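Local coordinates for protein phosphotriesterase, putative (Deinococcus radiodurans, PDB 4J35) that probably hydrolyses lactones at a two-metal centre, and here carries changes made to build organophosphate hydrolysis onto a weak promiscuous activity, at residues V24-P29 / D264-W269; A44-C49 / P76-E81; P69-R74 / T94-E99; V35-F40 / L270-A275. The protein carries 7 engineered substitutions. One frame throughout, in Å; residues are numbered along the deposited sequence.

Contact 1: V24-P29 / D264-W269; sequences VIFGLP and DSIWHW. Engineered in segment 24-29: Leu-28 (natural residue Tyr). With CO (cobalt (II) ion), chain C.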
loop_
_atom_site.group_PDB
_atom_site.type_symbol
_atom_site.label_atom_id
_atom_site.label_comp_id
_atom_site.label_asym_id
_atom_site.label_seq_id
_atom_site.Cartn_x
_atom_site.Cartn_y
_atom_site.Cartn_z
ATOM N N VAL A 24 2.445 8.616 -3.597
ATOM C CA VAL A 24 2.461 10.030 -4.055
ATOM C C VAL A 24 3.803 10.318 -4.765
ATOM O O VAL A 24 3.820 10.807 -5.898
ATOM C CB VAL A 24 2.207 11.025 -2.889
ATOM C CG1 VAL A 24 2.259 12.485 -3.385
ATOM C CG2 VAL A 24 0.844 10.748 -2.214
ATOM N N ILE A 25 4.915 10.032 -4.108
ATOM C CA ILE A 25 6.206 9.952 -4.790
ATOM C C ILE A 25 6.864 8.597 -4.534
ATOM O O ILE A 25 6.542 7.899 -3.578
ATOM C CB ILE A 25 7.167 11.075 -4.372
ATOM C CG1 ILE A 25 7.562 10.917 -2.905
ATOM C CG2 ILE A 25 6.545 12.425 -4.636
ATOM C CD1 ILE A 25 8.429 12.081 -2.384
ATOM N N PHE A 26 7.734 8.185 -5.443
ATOM C CA PHE A 26 8.373 6.903 -5.311
ATOM C C PHE A 26 9.689 6.855 -6.054
ATOM O O PHE A 26 9.765 7.299 -7.216
ATOM C CB PHE A 26 7.456 5.824 -5.883
ATOM C CG PHE A 26 7.916 4.422 -5.567
ATOM C CD1 PHE A 26 8.794 3.767 -6.407
ATOM C CD2 PHE A 26 7.438 3.752 -4.455
ATOM C CE1 PHE A 26 9.215 2.473 -6.117
ATOM C CE2 PHE A 26 7.858 2.462 -4.161
ATOM C CZ PHE A 26 8.744 1.826 -4.990
ATOM N N GLY A 27 10.707 6.298 -5.395
ATOM C CA GLY A 27 12.000 6.022 -6.016
ATOM C C GLY A 27 12.466 4.627 -5.684
ATOM O O GLY A 27 12.437 4.248 -4.528
ATOM N N LEU A 28 12.868 3.865 -6.696
ATOM C CA LEU A 28 13.507 2.582 -6.479
ATOM C C LEU A 28 14.853 2.788 -5.815
ATOM O O LEU A 28 15.582 3.714 -6.174
ATOM C CB LEU A 28 13.692 1.853 -7.796
ATOM C CG LEU A 28 12.369 1.429 -8.450
ATOM C CD1 LEU A 28 12.595 1.122 -9.935
ATOM C CD2 LEU A 28 11.719 0.234 -7.694
ATOM N N PRO A 29 15.195 1.917 -4.867
ATOM C CA PRO A 29 16.449 2.076 -4.142
ATOM C C PRO A 29 17.595 2.283 -5.101
ATOM O O PRO A 29 17.778 1.469 -6.002
ATOM C CB PRO A 29 16.575 0.749 -3.403
ATOM C CG PRO A 29 15.145 0.425 -3.064
ATOM C CD PRO A 29 14.372 0.824 -4.304
ATOM N N ASP A 264 -1.761 1.138 -6.720
ATOM C CA ASP A 264 -0.307 1.101 -6.547
ATOM C C ASP A 264 0.358 2.074 -7.543
ATOM O O ASP A 264 1.457 1.840 -8.034
ATOM C CB ASP A 264 0.209 -0.302 -6.779
ATOM C CG ASP A 264 1.615 -0.524 -6.208
ATOM O OD1 ASP A 264 2.113 0.281 -5.400
ATOM O OD2 ASP A 264 2.221 -1.512 -6.626
ATOM N N SER A 265 -0.328 3.174 -7.787
ATOM C CA SER A 265 0.133 4.156 -8.793
ATOM C C SER A 265 1.269 4.990 -8.225
ATOM O O SER A 265 1.444 5.081 -7.010
ATOM C CB SER A 265 -1.055 5.016 -9.229
ATOM O OG SER A 265 -1.493 5.917 -8.219
ATOM N N ILE A 266 2.073 5.597 -9.099
ATOM C CA ILE A 266 3.141 6.460 -8.625
ATOM C C ILE A 266 2.831 7.837 -9.220
ATOM O O ILE A 266 2.807 7.973 -10.441
ATOM C CB ILE A 266 4.511 5.966 -9.124
ATOM C CG1 ILE A 266 4.933 4.680 -8.390
ATOM C CG2 ILE A 266 5.563 7.055 -8.985
ATOM C CD1 ILE A 266 6.112 4.002 -9.108
ATOM N N TRP A 267 2.563 8.840 -8.398
ATOM C CA TRP A 267 2.129 10.121 -8.975
ATOM C C TRP A 267 3.284 10.955 -9.439
ATOM O O TRP A 267 3.127 11.820 -10.308
ATOM C CB TRP A 267 1.326 10.953 -7.997
ATOM C CG TRP A 267 0.202 10.205 -7.347
ATOM C CD1 TRP A 267 -0.195 8.908 -7.574
ATOM C CD2 TRP A 267 -0.653 10.722 -6.339
ATOM N NE1 TRP A 267 -1.267 8.593 -6.743
ATOM C CE2 TRP A 267 -1.553 9.689 -5.974
ATOM C CE3 TRP A 267 -0.755 11.967 -5.706
ATOM C CZ2 TRP A 267 -2.539 9.871 -5.009
ATOM C CZ3 TRP A 267 -1.734 12.140 -4.739
ATOM C CH2 TRP A 267 -2.608 11.095 -4.397
ATOM N N HIS A 268 4.449 10.734 -8.855
ATOM C CA HIS A 268 5.649 11.457 -9.290
ATOM C C HIS A 268 6.860 10.593 -9.051
ATOM O O HIS A 268 7.105 10.149 -7.955
ATOM C CB HIS A 268 5.810 12.747 -8.508
ATOM C CG HIS A 268 7.064 13.498 -8.832
ATOM N ND1 HIS A 268 7.129 14.417 -9.850
ATOM C CD2 HIS A 268 8.294 13.467 -8.271
ATOM C CE1 HIS A 268 8.348 14.932 -9.900
ATOM N NE2 HIS A 268 9.071 14.376 -8.948
ATOM N N TRP A 269 7.619 10.345 -10.096
ATOM C CA TRP A 269 8.729 9.422 -9.979
ATOM C C TRP A 269 10.039 10.128 -9.568
ATOM O O TRP A 269 10.362 11.216 -10.066
ATOM C CB TRP A 269 8.804 8.688 -11.313
ATOM C CG TRP A 269 10.071 8.066 -11.716
ATOM C CD1 TRP A 269 11.117 8.659 -12.404
ATOM C CD2 TRP A 269 10.415 6.690 -11.571
ATOM N NE1 TRP A 269 12.101 7.734 -12.654
ATOM C CE2 TRP A 269 11.703 6.518 -12.155
ATOM C CE3 TRP A 269 9.769 5.586 -10.990
ATOM C CZ2 TRP A 269 12.354 5.289 -12.169
ATOM C CZ3 TRP A 269 10.419 4.368 -10.996
ATOM C CH2 TRP A 269 11.707 4.227 -11.586
HETATM CO CO CO C . 3.328 -0.127 -3.598
#

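Contact 2: A44-C49 / P76-E81; sequences AALASC and PAFLRE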
loop_
_atom_site.group_PDB
_atom_site.type_symbol
_atom_site.label_atom_id
_atom_site.label_comp_id
_atom_site.label_asym_id
_atom_site.label_seq_id
_atom_site.Cartn_x
_atom_site.Cartn_y
_atom_site.Cartn_z
ATOM N N ALA A 44 7.752 21.195 -9.202
ATOM C CA ALA A 44 7.081 20.399 -10.225
ATOM C C ALA A 44 6.313 19.225 -9.599
ATOM O O ALA A 44 5.216 18.882 -10.042
ATOM C CB ALA A 44 8.101 19.871 -11.232
ATOM N N ALA A 45 6.899 18.612 -8.571
ATOM C CA ALA A 45 6.255 17.490 -7.891
ATOM C C ALA A 45 5.019 17.961 -7.131
ATOM O O ALA A 45 3.963 17.323 -7.158
ATOM C CB ALA A 45 7.243 16.815 -6.934
ATOM N N LEU A 46 5.172 19.049 -6.393
ATOM C CA LEU A 46 4.055 19.600 -5.631
ATOM C C LEU A 46 2.894 19.937 -6.544
ATOM O O LEU A 46 1.742 19.654 -6.225
ATOM C CB LEU A 46 4.476 20.855 -4.864
ATOM C CG LEU A 46 3.390 21.435 -3.943
ATOM C CD1 LEU A 46 3.028 20.453 -2.860
ATOM C CD2 LEU A 46 3.835 22.745 -3.317
ATOM N N ALA A 47 3.189 20.559 -7.680
ATOM C CA ALA A 47 2.140 20.914 -8.620
ATOM C C ALA A 47 1.433 19.677 -9.149
ATOM O O ALA A 47 0.203 19.615 -9.174
ATOM C CB ALA A 47 2.717 21.746 -9.780
ATOM N N SER A 48 2.207 18.688 -9.577
ATOM C CA SER A 48 1.631 17.498 -10.180
ATOM C C SER A 48 0.800 16.699 -9.163
ATOM O O SER A 48 -0.312 16.262 -9.461
ATOM C CB SER A 48 2.756 16.635 -10.745
ATOM O OG SER A 48 2.234 15.526 -11.448
ATOM N N CYS A 49 1.348 16.524 -7.965
ATOM C CA CYS A 49 0.690 15.753 -6.898
ATOM C C CYS A 49 -0.586 16.424 -6.360
ATOM O O CYS A 49 -1.568 15.743 -6.095
ATOM C CB CYS A 49 1.685 15.497 -5.749
ATOM S SG CYS A 49 2.994 14.417 -6.229
ATOM N N PRO A 76 7.536 12.231 4.400
ATOM C CA PRO A 76 6.344 12.663 5.127
ATOM C C PRO A 76 6.049 14.165 5.050
ATOM O O PRO A 76 4.871 14.537 4.983
ATOM C CB PRO A 76 6.649 12.263 6.571
ATOM C CG PRO A 76 7.658 11.179 6.456
ATOM C CD PRO A 76 8.481 11.503 5.264
ATOM N N ALA A 77 7.075 15.004 5.111
ATOM C CA ALA A 77 6.867 16.446 5.044
ATOM C C ALA A 77 6.305 16.879 3.680
ATOM O O ALA A 77 5.501 17.786 3.631
ATOM C CB ALA A 77 8.165 17.176 5.330
ATOM N N PHE A 78 6.731 16.238 2.590
ATOM C CA PHE A 78 6.138 16.496 1.279
ATOM C C PHE A 78 4.674 16.015 1.258
ATOM O O PHE A 78 3.773 16.747 0.848
ATOM C CB PHE A 78 6.973 15.870 0.140
ATOM C CG PHE A 78 6.419 16.161 -1.238
ATOM C CD1 PHE A 78 6.688 17.363 -1.873
ATOM C CD2 PHE A 78 5.606 15.249 -1.883
ATOM C CE1 PHE A 78 6.141 17.640 -3.106
ATOM C CE2 PHE A 78 5.064 15.529 -3.123
ATOM C CZ PHE A 78 5.330 16.720 -3.732
ATOM N N LEU A 79 4.403 14.802 1.747
ATOM C CA LEU A 79 3.016 14.357 1.826
ATOM C C LEU A 79 2.136 15.330 2.621
ATOM O O LEU A 79 0.983 15.559 2.268
ATOM C CB LEU A 79 2.938 12.980 2.494
ATOM C CG LEU A 79 3.685 11.833 1.814
ATOM C CD1 LEU A 79 3.419 10.572 2.611
ATOM C CD2 LEU A 79 3.266 11.627 0.364
ATOM N N ARG A 80 2.666 15.896 3.704
ATOM C CA ARG A 80 1.910 16.902 4.470
ATOM C C ARG A 80 1.644 18.164 3.655
ATOM O O ARG A 80 0.546 18.722 3.716
ATOM C CB ARG A 80 2.633 17.261 5.771
ATOM C CG ARG A 80 1.889 18.280 6.631
ATOM C CD ARG A 80 2.395 18.273 8.067
ATOM N NE ARG A 80 3.764 18.766 8.154
ATOM C CZ ARG A 80 4.463 18.861 9.279
ATOM N NH1 ARG A 80 3.935 18.493 10.435
ATOM N NH2 ARG A 80 5.704 19.324 9.241
ATOM N N GLU A 81 2.615 18.595 2.860
ATOM C CA GLU A 81 2.391 19.742 1.980
ATOM C C GLU A 81 1.250 19.490 1.019
ATOM O O GLU A 81 0.431 20.379 0.781
ATOM C CB GLU A 81 3.617 20.053 1.131
ATOM C CG GLU A 81 4.785 20.620 1.858
ATOM C CD GLU A 81 5.909 20.966 0.902
ATOM O OE1 GLU A 81 5.673 21.747 -0.056
ATOM O OE2 GLU A 81 7.023 20.447 1.104
#

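Contact 3: P69-R74 / T94-E99; sequences PNNCGR and TGFFYE. Engineered in segment 69-74: Asn-71 (natural residue Asp). Engineered in segment 94-99: Phe-97 (natural residue Tyr).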
loop_
_atom_site.group_PDB
_atom_site.type_symbol
_atom_site.label_atom_id
_atom_site.label_comp_id
_atom_site.label_asym_id
_atom_site.label_seq_id
_atom_site.Cartn_x
_atom_site.Cartn_y
_atom_site.Cartn_z
ATOM N N PRO A 69 7.767 2.591 1.292
ATOM C CA PRO A 69 8.681 2.196 2.366
ATOM C C PRO A 69 9.769 3.240 2.648
ATOM O O PRO A 69 10.020 4.131 1.809
ATOM C CB PRO A 69 9.321 0.908 1.826
ATOM C CG PRO A 69 8.418 0.444 0.746
ATOM C CD PRO A 69 7.825 1.669 0.148
ATOM N N ASN A 70 10.390 3.112 3.833
ATOM C CA ASN A 70 11.415 4.031 4.290
ATOM C C ASN A 70 12.552 4.173 3.287
ATOM O O ASN A 70 13.138 5.247 3.205
ATOM C CB ASN A 70 12.019 3.620 5.645
ATOM C CG ASN A 70 10.996 3.620 6.782
ATOM O OD1 ASN A 70 9.780 3.691 6.560
ATOM N ND2 ASN A 70 11.492 3.526 8.014
ATOM N N ASN A 71 12.868 3.115 2.539
ATOM C CA ASN A 71 14.026 3.141 1.647
ATOM C C ASN A 71 13.647 3.354 0.178
ATOM O O ASN A 71 14.471 3.142 -0.711
ATOM C CB ASN A 71 14.871 1.854 1.820
ATOM C CG ASN A 71 14.051 0.556 1.612
ATOM O OD1 ASN A 71 12.831 0.530 1.783
ATOM N ND2 ASN A 71 14.742 -0.529 1.292
ATOM N N CYS A 72 12.404 3.772 -0.082
ATOM C CA CYS A 72 11.961 4.002 -1.445
ATOM C C CYS A 72 11.483 5.421 -1.611
ATOM O O CYS A 72 10.542 5.678 -2.362
ATOM C CB CYS A 72 10.825 3.059 -1.832
ATOM S SG CYS A 72 11.299 1.289 -1.760
ATOM N N GLY A 73 12.122 6.350 -0.910
ATOM C CA GLY A 73 11.838 7.749 -1.187
ATOM C C GLY A 73 10.760 8.394 -0.358
ATOM O O GLY A 73 10.356 9.513 -0.646
ATOM N N ARG A 74 10.294 7.695 0.675
ATOM C CA ARG A 74 9.255 8.214 1.569
ATOM C C ARG A 74 9.623 9.570 2.119
ATOM O O ARG A 74 10.771 9.799 2.571
ATOM C CB ARG A 74 9.094 7.264 2.780
ATOM C CG ARG A 74 8.108 7.776 3.852
ATOM C CD ARG A 74 8.144 6.917 5.132
ATOM N NE ARG A 74 9.388 7.105 5.851
ATOM C CZ ARG A 74 9.600 6.733 7.116
ATOM N NH1 ARG A 74 8.614 6.174 7.837
ATOM N NH2 ARG A 74 10.793 6.922 7.644
ATOM N N THR A 94 5.513 3.116 7.838
ATOM C CA THR A 94 6.847 2.815 8.340
ATOM C C THR A 94 7.180 1.375 7.946
ATOM O O THR A 94 6.372 0.473 8.145
ATOM C CB THR A 94 6.945 2.966 9.849
ATOM O OG1 THR A 94 8.262 2.624 10.266
ATOM C CG2 THR A 94 5.914 2.091 10.581
ATOM N N GLY A 95 8.331 1.176 7.315
ATOM C CA GLY A 95 8.728 -0.156 6.911
ATOM C C GLY A 95 9.828 -0.130 5.884
ATOM O O GLY A 95 10.218 0.948 5.405
ATOM N N PHE A 96 10.343 -1.307 5.541
ATOM C CA PHE A 96 11.369 -1.404 4.487
ATOM C C PHE A 96 10.910 -2.377 3.415
ATOM O O PHE A 96 10.063 -3.221 3.681
ATOM C CB PHE A 96 12.655 -1.963 5.064
ATOM C CG PHE A 96 13.632 -0.936 5.555
ATOM C CD1 PHE A 96 13.313 -0.069 6.577
ATOM C CD2 PHE A 96 14.901 -0.903 5.051
ATOM C CE1 PHE A 96 14.238 0.830 7.076
ATOM C CE2 PHE A 96 15.852 -0.006 5.548
ATOM C CZ PHE A 96 15.506 0.871 6.558
ATOM N N PHE A 97 11.504 -2.305 2.229
ATOM C CA PHE A 97 11.029 -3.092 1.081
ATOM C C PHE A 97 11.633 -4.510 1.035
ATOM O O PHE A 97 12.635 -4.773 1.693
ATOM C CB PHE A 97 11.369 -2.301 -0.189
ATOM C CG PHE A 97 10.534 -2.621 -1.377
ATOM C CD1 PHE A 97 9.141 -2.658 -1.297
ATOM C CD2 PHE A 97 11.135 -2.770 -2.623
ATOM C CE1 PHE A 97 8.361 -2.897 -2.436
ATOM C CE2 PHE A 97 10.357 -2.998 -3.773
ATOM C CZ PHE A 97 8.971 -3.065 -3.676
ATOM N N TYR A 98 11.026 -5.409 0.246
ATOM C CA TYR A 98 11.445 -6.834 0.177
ATOM C C TYR A 98 12.943 -7.011 -0.137
ATOM O O TYR A 98 13.542 -6.183 -0.798
ATOM C CB TYR A 98 10.559 -7.639 -0.805
ATOM C CG TYR A 98 10.769 -7.401 -2.297
ATOM C CD1 TYR A 98 10.406 -6.195 -2.902
ATOM C CD2 TYR A 98 11.303 -8.408 -3.110
ATOM C CE1 TYR A 98 10.592 -5.999 -4.266
ATOM C CE2 TYR A 98 11.490 -8.217 -4.467
ATOM C CZ TYR A 98 11.138 -7.013 -5.041
ATOM O OH TYR A 98 11.323 -6.827 -6.400
ATOM N N GLU A 99 13.551 -8.082 0.361
ATOM C CA GLU A 99 15.013 -8.165 0.347
ATOM C C GLU A 99 15.616 -9.522 -0.057
ATOM O O GLU A 99 16.263 -10.175 0.772
ATOM C CB GLU A 99 15.547 -7.760 1.699
#

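Contact 4: V35-F40 / L270-A275; sequences VTLGPF and LGRPLA. Engineered in segment 270-275: Leu-274 (natural residue Pro).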
loop_
_atom_site.group_PDB
_atom_site.type_symbol
_atom_site.label_atom_id
_atom_site.label_comp_id
_atom_site.label_asym_id
_atom_site.label_seq_id
_atom_site.Cartn_x
_atom_site.Cartn_y
_atom_site.Cartn_z
ATOM N N VAL A 35 21.381 11.624 -8.119
ATOM C CA VAL A 35 20.946 13.000 -7.798
ATOM C C VAL A 35 21.496 14.086 -8.728
ATOM O O VAL A 35 20.854 15.121 -8.951
ATOM C CB VAL A 35 21.313 13.375 -6.321
ATOM C CG1 VAL A 35 22.823 13.325 -6.112
ATOM C CG2 VAL A 35 20.762 14.734 -5.970
ATOM N N THR A 36 22.673 13.880 -9.292
ATOM C CA THR A 36 23.233 14.946 -10.141
ATOM C C THR A 36 22.363 15.215 -11.359
ATOM O O THR A 36 22.075 16.380 -11.718
ATOM C CB THR A 36 24.680 14.614 -10.563
ATOM O OG1 THR A 36 25.491 14.506 -9.387
ATOM C CG2 THR A 36 25.233 15.699 -11.487
ATOM N N LEU A 37 21.929 14.156 -12.019
ATOM C CA LEU A 37 21.133 14.341 -13.244
ATOM C C LEU A 37 19.641 14.161 -12.999
ATOM O O LEU A 37 18.812 14.568 -13.820
ATOM C CB LEU A 37 21.602 13.387 -14.344
ATOM C CG LEU A 37 23.007 13.663 -14.873
ATOM C CD1 LEU A 37 23.311 12.724 -16.038
ATOM C CD2 LEU A 37 23.181 15.143 -15.293
ATOM N N GLY A 38 19.283 13.574 -11.862
ATOM C CA GLY A 38 17.870 13.354 -11.548
ATOM C C GLY A 38 17.475 13.825 -10.148
ATOM O O GLY A 38 16.979 13.034 -9.330
ATOM N N PRO A 39 17.705 15.113 -9.864
ATOM C CA PRO A 39 17.371 15.715 -8.571
ATOM C C PRO A 39 15.869 15.856 -8.378
ATOM O O PRO A 39 15.086 15.831 -9.344
ATOM C CB PRO A 39 18.001 17.106 -8.679
ATOM C CG PRO A 39 17.860 17.433 -10.105
ATOM C CD PRO A 39 18.174 16.133 -10.819
ATOM N N PHE A 40 15.452 16.035 -7.134
ATOM C CA PHE A 40 14.037 16.228 -6.859
ATOM C C PHE A 40 13.621 17.635 -7.282
ATOM O O PHE A 40 14.213 18.609 -6.837
ATOM C CB PHE A 40 13.770 16.049 -5.371
ATOM C CG PHE A 40 12.321 16.086 -5.000
ATOM C CD1 PHE A 40 11.389 15.370 -5.724
ATOM C CD2 PHE A 40 11.894 16.814 -3.902
ATOM C CE1 PHE A 40 10.055 15.377 -5.365
ATOM C CE2 PHE A 40 10.553 16.831 -3.536
ATOM C CZ PHE A 40 9.637 16.110 -4.265
ATOM N N LEU A 270 10.774 9.525 -8.644
ATOM C CA LEU A 270 12.071 10.073 -8.210
ATOM C C LEU A 270 13.221 9.554 -9.070
ATOM O O LEU A 270 13.203 8.417 -9.543
ATOM C CB LEU A 270 12.326 9.780 -6.716
ATOM C CG LEU A 270 11.177 10.258 -5.815
ATOM C CD1 LEU A 270 11.383 9.771 -4.374
ATOM C CD2 LEU A 270 11.033 11.786 -5.856
ATOM N N GLY A 271 14.223 10.403 -9.271
ATOM C CA GLY A 271 15.317 10.074 -10.160
ATOM C C GLY A 271 15.114 10.791 -11.472
ATOM O O GLY A 271 14.268 11.685 -11.567
ATOM N N ARG A 272 15.898 10.425 -12.481
ATOM C CA ARG A 272 15.705 10.974 -13.803
ATOM C C ARG A 272 14.415 10.410 -14.366
ATOM O O ARG A 272 14.100 9.256 -14.142
ATOM C CB ARG A 272 16.854 10.568 -14.730
ATOM C CG ARG A 272 17.953 11.576 -14.860
ATOM C CD ARG A 272 19.009 11.072 -15.835
ATOM N NE ARG A 272 19.970 10.154 -15.212
ATOM C CZ ARG A 272 21.071 9.732 -15.834
ATOM N NH1 ARG A 272 21.284 10.084 -17.108
ATOM N NH2 ARG A 272 21.928 8.935 -15.214
ATOM N N PRO A 273 13.680 11.217 -15.138
ATOM C CA PRO A 273 12.517 10.677 -15.842
ATOM C C PRO A 273 12.935 9.482 -16.681
ATOM O O PRO A 273 14.050 9.445 -17.215
ATOM C CB PRO A 273 12.091 11.829 -16.759
ATOM C CG PRO A 273 12.652 13.049 -16.131
ATOM C CD PRO A 273 13.952 12.610 -15.513
ATOM N N LEU A 274 12.027 8.528 -16.793
ATOM C CA LEU A 274 12.256 7.299 -17.523
ATOM C C LEU A 274 11.140 7.102 -18.534
ATOM O O LEU A 274 9.968 6.976 -18.160
ATOM C CB LEU A 274 12.260 6.127 -16.543
ATOM C CG LEU A 274 12.362 4.733 -17.145
ATOM C CD1 LEU A 274 13.509 4.632 -18.141
ATOM C CD2 LEU A 274 12.543 3.740 -16.021
ATOM N N ALA A 275 11.513 7.067 -19.807
ATOM C CA ALA A 275 10.556 6.905 -20.896
ATOM C C ALA A 275 10.057 5.475 -20.976
ATOM O O ALA A 275 10.838 4.524 -20.977
ATOM C CB ALA A 275 11.196 7.299 -22.209
HETATM O O HOH W 1 14.350 12.931 -8.074
#

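Contact 1: V24-P29 / D264-W269
Val-24 holds CG1 opposite its own N (chi1 179°), which leaves CG2 opposite the carbonyl carbon, and Trp-267 turns its indole alongside its own N (chi1 -51°). The result is a CH-pi contact, with Val-24 CG2 lying 4.0 Å from the centroid of the six-membered ring of Trp-267 and over its face. Val-24 CG1 reaches Trp-267 CE3 at 3.8 Å, while NE1 makes a weak hydrogen bond at the ring edge to Ser-265 OG, which also pairs with Glu-22 OE1. Were Trp-267 cut back to an alanine, Val-24 CG2 would probably lose the ring face it lies on, CG1 its contact with CE3, and Ser-265 OG a weak donor.

Further along, the strands 17-26 and 266-269 run parallel, as neighbouring strands of a TIM barrel do. Phe-26 N donates to His-268 O at 3.3 Å and 147°, almost head-on to the carbonyl, and Ile-25 CA makes a CA-H...O contact with that same oxygen. Phe-26 CB rests on Ile-266 CG1 at 3.7 Å, and the engineered Leu-28 puts CD1 at the edge of the Trp-269 ring, 3.6 Å from CH2.

Asp-264 OD1 binds cobalt at 2.2 Å beside His-21 and His-23, while OD2 forms a salt bridge with Arg-228. Backbone bonding and apolar packing thus join the strand following this metal ligand to the one supplying both histidines.

Contact 2: A44-C49 / P76-E81
Phe-78 pushes its ring edge-on into the backbone of Ala-45 and Leu-46, joining helices 42-58 and 76-86, two neighbouring outer helices of the TIM barrel. Their short segments approach to 10.7 Å between axes and cross at -49°, a spacing wide enough for an aromatic ring to fill. The ring extends across because CG is anti to the backbone N of Phe-78 (chi1 -178°).

The tight part is gathered round the far end of that ring. CZ lies 3.5 Å from Leu-46 N, nearly in the ring plane, and 3.7 Å from Ala-45 CB, while CE1 approaches Leu-46 CB at 4.0 Å. Phe-40 meets the same ring edge-to-face, and Val-24 and Ile-25 of strand 17-26 touch it too, so it is buried between helices and barrel wall.

The other side is looser. Leu-46 and Glu-81, both partly exposed, cross at about a right angle, and the closest pair, Leu-46 CD2 and Glu-81 OE1, stands 3.9 Å apart with no bond between them. Glu-81 OE2 is hydrogen-bonded to His-42 NE2.

Back at the buried end, Cys-49 makes a sulfur-aromatic contact at the ring edge: SG lies 3.9 Å from Phe-78 CE2, and its direction from the ring centroid is 88° off the normal.

Contact 3: P69-R74 / T94-E99
Gly-95 O accepts the shortest hydrogen bond here, from Asn-70 N at 2.7 Å and 162°, and so ties two loops that follow TIM-barrel strands 61-66 and 89-91. Asn-70 stands in a type I beta turn running from Pro-69 to Cys-72, and it answers with its side chain as well: Gly-95 N donates to Asn-70 OD1 at 3.0 Å, from well above the carbonyl plane (58° out of it). That same OD1 sits 3.0 Å over the centre of the Arg-74 guanidinium, without a bond but probably favoured by the positive charge; Arg-74 NH1 is hydrogen-bonded to Ala-93 O and salt-bridged to Glu-127. Asn-70 ND2 is hydrogen-bonded to Glu-127 OE1. With an alanine at Asn-70, Gly-95 N would probably lose its side-chain acceptor and Glu-127 an amide donor. Asn-70 CB packs on Phe-96 CE1 at 3.8 Å.

The engineered Asn-71 adds a third bond. Its CG lies between the backbone N and the carbonyl carbon (chi1 55°), which brings OD1 to the amide of Phe-97 with N to OD1 at 3.2 Å. Phe-97, also engineered, has its nearest side-chain atom about 4 Å from a bound cobalt and meets the metal ligand His-176 edge-to-face, so this loop pairing lies beside the active centre. Pro-69 CG touches Phe-97 CD1 at 3.8 Å, and Cys-72 SG lies 4.5 Å from the centroid of the Phe-97 ring, approaching obliquely.

Contact 4: V35-F40 / L270-A275
Arg-272 runs beside Leu-37, the two side chains pointing the same way, and can be traced atom by atom. From CB the chain leads to CG, which meets the carbonyl oxygen Leu-37 O at 3.3 Å. CD then passes Leu-37 CB at 3.8 Å, and NE keeps close to that same carbon while forming a salt bridge with Asp-34. A bend at chi3 (-83°) turns the guanidinium so that Leu-37 CD1 comes over one face, offset toward the rim, 3.5 Å from NH1.

Behind this pair the backbones almost touch. Gly-38 CA stands 3.7 Å from Arg-272 N, and a beta carbon on Gly-38 would run into the backbone at Gly-271 and Arg-272, so the approach depends on glycine. A water links the same region: it donates to Gly-38 O at 2.9 Å and accepts from Gly-271 N at 2.8 Å. Beyond it, Phe-40 CD1 packs on Leu-270 CD2 at 3.6 Å.

The contact joins the loop leading into helix 42-58 to the loop after strand 266-269. With no direct hydrogen bond between the segments, their polar link is the bridging water, while the arginine spends its charge on Asp-34 and offers leucine a flat face and an aliphatic stem.

In the fold
All four contacts belong to one TIM-barrel chain. Contact 1 pairs strands 17-26 and 266-269, far apart in sequence, and contact 4 continues both into their following loops, its centre 12 Å away; there Phe-26 O meets Leu-270 N at 2.8 Å, a probable hydrogen bond. Contacts 2 and 3 fall between these two strands in sequence, with centres also 12 Å from contact 1. Contact 2 covers strand 17-26 from outside through helices 42-58 and 76-86, whereas contact 3 lies in loops near the metal ions. Helix, strand and loop layers thus meet on strand 17-26, linking the barrel's outer shell to its two-metal centre.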